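Oxidoreductase (Listeria innocua, PDB 3E18) binds NAD in a Rossmann-fold domain and is probably a dehydrogenase of the GFO/IDH/MocA family whose substrate is not known. Local coordinates at residues A[177-182]-A[333-338]; A[212-217]-A[224-229]. All blocks are in the same frame, centred on the assembly; numbering follows the deposited sequence.

Overall arrangement
Contact 1 (177-182 with 333-338) joins two helices, 173-188 and 325-344, that lie on one face of the large mixed sheet of the GFO/IDH/MocA-type C-terminal domain; contact 2 (212-217 with 224-229) is the hairpin of neighbouring strands in that sheet. Along the chain the hairpin falls between the two helical segments, and the contact centres are about 9 Å apart. They meet directly: Gly178 CA lies 3.5 Å from Phe212 CZ, and Leu181 CB lies 3.6 Å from Ile226 CG2. One side of helix 173-188 thus packs on the sheet while His180 lines the NAD pocket and Val179 touches the NAD-binding Lys96, so the helix lies between the sheet and the cofactor site.

Contact 1 (A[177-182]-A[333-338]); sequences WGVHLL and KLIEAI. With NAD (nicotinamide-adenine-dinucleotide), chain E.
Leu334 meets Leu182 at the start of the segment 333-338, methyl against methyl, with its CD2 3.9 Å from Leu182 CD2. The two side chains approach at a slant. Leu334 has CG anti to the backbone N (chi1 -180°), which carries its branched end toward helix 173-188. One residue on, Ile335 serves two partners with successive carbons of one branch: CG1 lies 3.7 Å from Leu182 CD1, and the terminal CD1 reaches on to Val179 CB at 3.9 Å. Its CB is directed along the interface, and the extended CG1-CD1 arm (chi2 167°) closes the remaining distance. Ile338, a turn after Leu334, comes tip to tip with Leu182, its CD1 3.6 Å from Leu182 CD1 and somewhat farther from CD2. Leu182 is therefore the common partner, touched by all three of these residues, and the contact is wholly apolar, without a hydrogen bond across it. The helix axes stay 10.8 Å apart at an angle of 121°, so large aliphatic side chains fill the interval. Leu334 and Ile338 rest on Val196 of strand 193-201, and Ile338 on Ala198 as well, while Leu182 also rests on Ile226. On the cofactor side, Val179 touches Lys96, and the edge of the His180 ring faces the nicotinamide carboxamide, NE2 being 3.5 Å from NAD O7N. This is the helix layer of an open-faced alpha/beta domain of the GFO/IDH/MocA type, two helices that cross steeply on one face of a sheet, one of them bordering the nicotinamide end of the NAD pocket.

Contact 2 (A[212-217]-A[224-229]); sequences FVTFIT and AQIEVG
Strands 212-217 and 224-229 run antiparallel, their segment axes 4.7 Å apart at closest, with hydrogen-bonded pairs Phe212-Val228, Thr214-Ile226 and Ile216-Ala224 alternating with non-hydrogen-bonded pairs Val213-Glu227 and Phe215-Gln225. Six backbone bonds join them; the straightest, Ile216 N to Ala224 O, is 2.8 Å long with an N-H...O angle of 173°. On the face carrying Phe212, Thr214 and Ile216, Phe212 takes chi1 69°, which sets its ring between the backbone N and carbonyl carbon and swings it across the neighbouring strand. There CE2 lies 3.4 Å from Val228 CG2; Phe212 CE1, on the other side of the ring, lies 4.1 Å from Ile226 CG2, while Thr214 CG2 meets the ring at its edge. Ile226 runs alongside Thr214, with Ile226 CB 3.7 Å from Thr214 CG2, and its CG1 branch meets Ile216 CD1. The face of Val213, Phe215, Gln225 and Glu227 mixes apolar and polar groups. Gln225 NE2 donates to Glu227 OE1 at 2.9 Å, the acceptor lying close to the amide plane of Gln225 and met nearly along its C-O axis. Val213 CG2 sits against both ends of this bond, 3.6 Å from Gln225 NE2. The Phe215 ring has Ala224 O over one face and Gln225 OE1 at its edge. Glu227 OE2 is held by His154 NE2, and Gln225 OE1 accepts from Gln225 NE2 of the second subunit, whose Phe215 also packs on Gln225. This face takes part in the dimer interface. Within the sheet, strand 193-201 flanks 212-217, where Ser197 O binds Thr214 OG1, and strand 146-154 flanks 224-229. The face of Phe212, Thr214, Ile216, Ile226 and Val228 is covered by helix 173-188, through Val174, Trp177, Leu181 and Leu185, and by Leu334 and Ile338 of helix 325-344.

Contact 1 (A[177-182]-A[333-338])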
loop_
_atom_site.group_PDB
_atom_site.type_symbol
_atom_site.label_atom_id
_atom_site.label_comp_id
_atom_site.label_asym_id
_atom_site.label_seq_id
_atom_site.Cartn_x
_atom_site.Cartn_y
_atom_site.Cartn_z
ATOM N N TRP A 177 -13.991 -5.775 -10.851
ATOM C CA TRP A 177 -13.675 -4.387 -10.555
ATOM C C TRP A 177 -12.294 -3.998 -11.065
ATOM O O TRP A 177 -12.063 -2.856 -11.461
ATOM C CB TRP A 177 -13.764 -4.149 -9.058
ATOM C CG TRP A 177 -15.037 -3.524 -8.631
ATOM C CD1 TRP A 177 -16.069 -4.130 -7.968
ATOM C CD2 TRP A 177 -15.434 -2.162 -8.836
ATOM N NE1 TRP A 177 -17.084 -3.229 -7.746
ATOM C CE2 TRP A 177 -16.719 -2.012 -8.266
ATOM C CE3 TRP A 177 -14.824 -1.050 -9.436
ATOM C CZ2 TRP A 177 -17.408 -0.797 -8.284
ATOM C CZ3 TRP A 177 -15.510 0.162 -9.442
ATOM C CH2 TRP A 177 -16.787 0.273 -8.875
ATOM N N GLY A 178 -11.375 -4.948 -11.046
ATOM C CA GLY A 178 -9.998 -4.676 -11.460
ATOM C C GLY A 178 -9.908 -4.082 -12.840
ATOM O O GLY A 178 -9.174 -3.122 -13.049
ATOM N N VAL A 179 -10.665 -4.638 -13.788
ATOM C CA VAL A 179 -10.665 -4.124 -15.151
ATOM C C VAL A 179 -11.071 -2.640 -15.207
ATOM O O VAL A 179 -10.445 -1.884 -15.914
ATOM C CB VAL A 179 -11.499 -5.025 -16.127
ATOM C CG1 VAL A 179 -12.894 -5.167 -15.645
ATOM C CG2 VAL A 179 -11.494 -4.486 -17.547
ATOM N N HIS A 180 -12.079 -2.222 -14.441
ATOM C CA HIS A 180 -12.432 -0.789 -14.365
ATOM C C HIS A 180 -11.282 0.069 -13.854
ATOM O O HIS A 180 -10.980 1.119 -14.429
ATOM C CB HIS A 180 -13.573 -0.566 -13.387
ATOM C CG HIS A 180 -14.908 -0.955 -13.910
ATOM N ND1 HIS A 180 -15.353 -0.593 -15.165
ATOM C CD2 HIS A 180 -15.928 -1.626 -13.321
ATOM C CE1 HIS A 180 -16.584 -1.040 -15.329
ATOM N NE2 HIS A 180 -16.957 -1.668 -14.226
ATOM N N LEU A 181 -10.647 -0.371 -12.767
ATOM C CA LEU A 181 -9.630 0.456 -12.112
ATOM C C LEU A 181 -8.358 0.499 -12.926
ATOM O O LEU A 181 -7.688 1.530 -12.993
ATOM C CB LEU A 181 -9.332 -0.055 -10.712
ATOM C CG LEU A 181 -10.536 -0.141 -9.773
ATOM C CD1 LEU A 181 -10.041 -0.541 -8.418
ATOM C CD2 LEU A 181 -11.211 1.213 -9.698
ATOM N N LEU A 182 -8.032 -0.619 -13.561
ATOM C CA LEU A 182 -6.803 -0.696 -14.358
ATOM C C LEU A 182 -6.954 0.066 -15.668
ATOM O O LEU A 182 -5.973 0.623 -16.218
ATOM C CB LEU A 182 -6.459 -2.153 -14.652
ATOM C CG LEU A 182 -6.085 -3.031 -13.450
ATOM C CD1 LEU A 182 -6.105 -4.471 -13.866
ATOM C CD2 LEU A 182 -4.753 -2.654 -12.801
ATOM N N LYS A 333 -3.699 -7.471 -21.212
ATOM C CA LYS A 333 -2.324 -7.896 -21.006
ATOM C C LYS A 333 -1.862 -7.614 -19.570
ATOM O O LYS A 333 -1.095 -8.393 -19.002
ATOM C CB LYS A 333 -1.401 -7.174 -21.982
ATOM C CG LYS A 333 -1.288 -7.806 -23.356
ATOM C CD LYS A 333 -0.236 -7.081 -24.193
ATOM C CE LYS A 333 1.190 -7.584 -23.945
ATOM N NZ LYS A 333 1.416 -8.984 -24.435
ATOM N N LEU A 334 -2.342 -6.511 -18.990
ATOM C CA LEU A 334 -2.017 -6.164 -17.602
ATOM C C LEU A 334 -2.679 -7.133 -16.624
ATOM O O LEU A 334 -2.055 -7.564 -15.657
ATOM C CB LEU A 334 -2.396 -4.701 -17.284
ATOM C CG LEU A 334 -2.135 -4.118 -15.882
ATOM C CD1 LEU A 334 -0.717 -4.374 -15.438
ATOM C CD2 LEU A 334 -2.401 -2.621 -15.857
ATOM N N ILE A 335 -3.930 -7.485 -16.890
ATOM C CA ILE A 335 -4.624 -8.494 -16.102
ATOM C C ILE A 335 -3.908 -9.862 -16.142
ATOM O O ILE A 335 -3.791 -10.554 -15.115
ATOM C CB ILE A 335 -6.094 -8.608 -16.548
ATOM C CG1 ILE A 335 -6.874 -7.379 -16.066
ATOM C CG2 ILE A 335 -6.737 -9.875 -16.004
ATOM C CD1 ILE A 335 -8.267 -7.217 -16.712
ATOM N N GLU A 336 -3.403 -10.225 -17.320
ATOM C CA GLU A 336 -2.615 -11.443 -17.492
ATOM C C GLU A 336 -1.310 -11.395 -16.687
ATOM O O GLU A 336 -0.960 -12.385 -16.029
ATOM C CB GLU A 336 -2.347 -11.698 -18.973
ATOM C CG GLU A 336 -3.604 -12.126 -19.720
ATOM C CD GLU A 336 -3.432 -12.186 -21.221
ATOM O OE1 GLU A 336 -2.540 -11.503 -21.781
ATOM O OE2 GLU A 336 -4.200 -12.935 -21.844
ATOM N N ALA A 337 -0.616 -10.248 -16.724
ATOM C CA ALA A 337 0.568 -10.010 -15.874
ATOM C C ALA A 337 0.249 -10.117 -14.384
ATOM O O ALA A 337 1.034 -10.667 -13.619
ATOM C CB ALA A 337 1.198 -8.669 -16.178
ATOM N N ILE A 338 -0.913 -9.610 -13.984
ATOM C CA ILE A 338 -1.313 -9.633 -12.576
ATOM C C ILE A 338 -1.502 -11.072 -12.124
ATOM O O ILE A 338 -1.001 -11.466 -11.066
ATOM C CB ILE A 338 -2.591 -8.786 -12.352
ATOM C CG1 ILE A 338 -2.207 -7.304 -12.291
ATOM C CG2 ILE A 338 -3.345 -9.200 -11.086
ATOM C CD1 ILE A 338 -3.387 -6.351 -12.404
HETATM P PA NAD E . -26.312 -11.525 -15.122
HETATM O O1A NAD E . -27.135 -10.674 -14.232
HETATM O O2A NAD E . -26.096 -12.892 -14.618
HETATM O O5B NAD E . -26.954 -11.560 -16.593
HETATM C C5B NAD E . -26.376 -12.241 -17.685
HETATM C C4B NAD E . -27.514 -12.633 -18.622
HETATM O O4B NAD E . -27.011 -13.211 -19.813
HETATM C C3B NAD E . -28.426 -13.670 -17.972
HETATM O O3B NAD E . -29.757 -13.213 -18.038
HETATM C C2B NAD E . -28.233 -14.910 -18.820
HETATM O O2B NAD E . -29.403 -15.689 -18.924
HETATM C C1B NAD E . -27.803 -14.329 -20.154
HETATM N N9A NAD E . -27.019 -15.263 -20.977
HETATM C C8A NAD E . -26.093 -16.186 -20.552
HETATM N N7A NAD E . -25.597 -16.827 -21.637
HETATM C C5A NAD E . -26.199 -16.325 -22.741
HETATM C C6A NAD E . -26.076 -16.623 -24.094
HETATM N N6A NAD E . -25.103 -17.437 -24.499
HETATM N N1A NAD E . -26.845 -15.928 -25.016
HETATM C C2A NAD E . -27.730 -14.951 -24.602
HETATM N N3A NAD E . -27.847 -14.664 -23.258
HETATM C C4A NAD E . -27.096 -15.341 -22.342
HETATM O O3 NAD E . -24.882 -10.801 -15.362
HETATM P PN NAD E . -24.622 -9.232 -15.242
HETATM O O1N NAD E . -24.241 -8.894 -13.845
HETATM O O2N NAD E . -25.685 -8.469 -15.934
HETATM O O5D NAD E . -23.244 -9.079 -16.111
HETATM C C5D NAD E . -23.158 -9.416 -17.478
HETATM C C4D NAD E . -21.921 -8.734 -18.104
HETATM O O4D NAD E . -21.927 -7.351 -17.795
HETATM C C3D NAD E . -20.605 -9.267 -17.566
HETATM O O3D NAD E . -19.626 -9.220 -18.595
HETATM C C2D NAD E . -20.194 -8.281 -16.492
HETATM O O2D NAD E . -18.789 -8.208 -16.407
HETATM C C1D NAD E . -20.779 -6.983 -17.033
HETATM N N1N NAD E . -21.103 -5.948 -16.015
HETATM C C2N NAD E . -20.536 -4.717 -16.192
HETATM C C3N NAD E . -20.771 -3.668 -15.311
HETATM C C7N NAD E . -20.308 -2.294 -15.690
HETATM O O7N NAD E . -20.352 -1.272 -14.731
HETATM N N7N NAD E . -19.873 -2.051 -16.930
HETATM C C4N NAD E . -21.641 -3.866 -14.229
HETATM C C5N NAD E . -22.236 -5.118 -14.056
HETATM C C6N NAD E . -21.966 -6.151 -14.963
#

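Contact 2 (A[212-217]-A[224-229])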
loop_
_atom_site.group_PDB
_atom_site.type_symbol
_atom_site.label_atom_id
_atom_site.label_comp_id
_atom_site.label_asym_id
_atom_site.label_seq_id
_atom_site.Cartn_x
_atom_site.Cartn_y
_atom_site.Cartn_z
ATOM N N PHE A 212 -7.822 -8.219 -4.496
ATOM C CA PHE A 212 -6.414 -8.223 -4.895
ATOM C C PHE A 212 -5.747 -6.917 -4.541
ATOM O O PHE A 212 -6.416 -5.941 -4.186
ATOM C CB PHE A 212 -6.280 -8.488 -6.396
ATOM C CG PHE A 212 -6.767 -7.364 -7.265
ATOM C CD1 PHE A 212 -5.864 -6.464 -7.816
ATOM C CD2 PHE A 212 -8.125 -7.206 -7.541
ATOM C CE1 PHE A 212 -6.299 -5.411 -8.610
ATOM C CE2 PHE A 212 -8.560 -6.157 -8.347
ATOM C CZ PHE A 212 -7.638 -5.264 -8.878
ATOM N N VAL A 213 -4.423 -6.896 -4.682
ATOM C CA VAL A 213 -3.695 -5.658 -4.662
ATOM C C VAL A 213 -2.598 -5.844 -5.699
ATOM O O VAL A 213 -2.109 -6.951 -5.881
ATOM C CB VAL A 213 -3.134 -5.321 -3.242
ATOM C CG1 VAL A 213 -2.464 -6.534 -2.603
ATOM C CG2 VAL A 213 -2.185 -4.125 -3.285
ATOM N N THR A 214 -2.262 -4.781 -6.403
ATOM C CA THR A 214 -1.166 -4.815 -7.347
ATOM C C THR A 214 -0.336 -3.536 -7.257
ATOM O O THR A 214 -0.873 -2.474 -6.991
ATOM C CB THR A 214 -1.683 -5.099 -8.789
ATOM O OG1 THR A 214 -0.597 -5.021 -9.719
ATOM C CG2 THR A 214 -2.774 -4.123 -9.199
ATOM N N PHE A 215 0.977 -3.631 -7.475
ATOM C CA PHE A 215 1.804 -2.448 -7.473
ATOM C C PHE A 215 2.417 -2.395 -8.854
ATOM O O PHE A 215 3.105 -3.333 -9.277
ATOM C CB PHE A 215 2.898 -2.518 -6.388
ATOM C CG PHE A 215 3.570 -1.179 -6.091
ATOM C CD1 PHE A 215 3.088 -0.356 -5.083
ATOM C CD2 PHE A 215 4.692 -0.755 -6.816
ATOM C CE1 PHE A 215 3.695 0.879 -4.795
ATOM C CE2 PHE A 215 5.300 0.465 -6.539
ATOM C CZ PHE A 215 4.801 1.286 -5.515
ATOM N N ILE A 216 2.123 -1.309 -9.559
ATOM C CA ILE A 216 2.490 -1.151 -10.950
ATOM C C ILE A 216 3.519 -0.043 -11.081
ATOM O O ILE A 216 3.382 1.005 -10.461
ATOM C CB ILE A 216 1.229 -0.831 -11.802
ATOM C CG1 ILE A 216 0.252 -2.013 -11.754
ATOM C CG2 ILE A 216 1.575 -0.522 -13.252
ATOM C CD1 ILE A 216 -1.170 -1.614 -12.046
ATOM N N THR A 217 4.553 -0.271 -11.882
ATOM C CA THR A 217 5.497 0.786 -12.192
ATOM C C THR A 217 5.490 1.017 -13.711
ATOM O O THR A 217 5.456 0.053 -14.484
ATOM C CB THR A 217 6.930 0.425 -11.724
ATOM O OG1 THR A 217 6.891 -0.028 -10.367
ATOM C CG2 THR A 217 7.841 1.628 -11.801
ATOM N N ALA A 224 1.813 2.996 -9.050
ATOM C CA ALA A 224 0.398 2.939 -8.676
ATOM C C ALA A 224 0.152 1.715 -7.884
ATOM O O ALA A 224 0.792 0.702 -8.096
ATOM C CB ALA A 224 -0.503 2.950 -9.918
ATOM N N GLN A 225 -0.803 1.808 -6.965
ATOM C CA GLN A 225 -1.249 0.648 -6.250
ATOM C C GLN A 225 -2.740 0.605 -6.483
ATOM O O GLN A 225 -3.406 1.607 -6.247
ATOM C CB GLN A 225 -0.951 0.776 -4.761
ATOM C CG GLN A 225 -1.447 -0.432 -3.942
ATOM C CD GLN A 225 -0.982 -0.403 -2.498
ATOM O OE1 GLN A 225 0.076 0.131 -2.197
ATOM N NE2 GLN A 225 -1.784 -0.973 -1.590
ATOM N N ILE A 226 -3.236 -0.533 -6.975
ATOM C CA ILE A 226 -4.666 -0.727 -7.270
ATOM C C ILE A 226 -5.169 -1.827 -6.373
ATOM O O ILE A 226 -4.537 -2.872 -6.215
ATOM C CB ILE A 226 -4.916 -1.117 -8.766
ATOM C CG1 ILE A 226 -4.213 -0.144 -9.731
ATOM C CG2 ILE A 226 -6.398 -1.320 -9.048
ATOM C CD1 ILE A 226 -4.566 1.330 -9.578
ATOM N N GLU A 227 -6.334 -1.638 -5.783
ATOM C CA GLU A 227 -6.729 -2.625 -4.814
ATOM C C GLU A 227 -8.232 -2.734 -4.905
ATOM O O GLU A 227 -8.902 -1.740 -5.160
ATOM C CB GLU A 227 -6.308 -2.068 -3.462
ATOM C CG GLU A 227 -6.314 -2.962 -2.289
ATOM C CD GLU A 227 -5.663 -2.263 -1.117
ATOM O OE1 GLU A 227 -4.415 -2.128 -1.093
ATOM O OE2 GLU A 227 -6.410 -1.818 -0.232
ATOM N N VAL A 228 -8.737 -3.952 -4.769
ATOM C CA VAL A 228 -10.165 -4.195 -4.583
ATOM C C VAL A 228 -10.244 -5.114 -3.405
ATOM O O VAL A 228 -9.439 -6.035 -3.279
ATOM C CB VAL A 228 -10.830 -4.863 -5.819
ATOM C CG1 VAL A 228 -12.306 -5.252 -5.530
ATOM C CG2 VAL A 228 -10.806 -3.938 -7.020
ATOM N N GLY A 229 -11.216 -4.886 -2.530
ATOM C CA GLY A 229 -11.423 -5.805 -1.441
ATOM C C GLY A 229 -12.916 -5.913 -1.210
ATOM O O GLY A 229 -13.638 -4.926 -1.366
#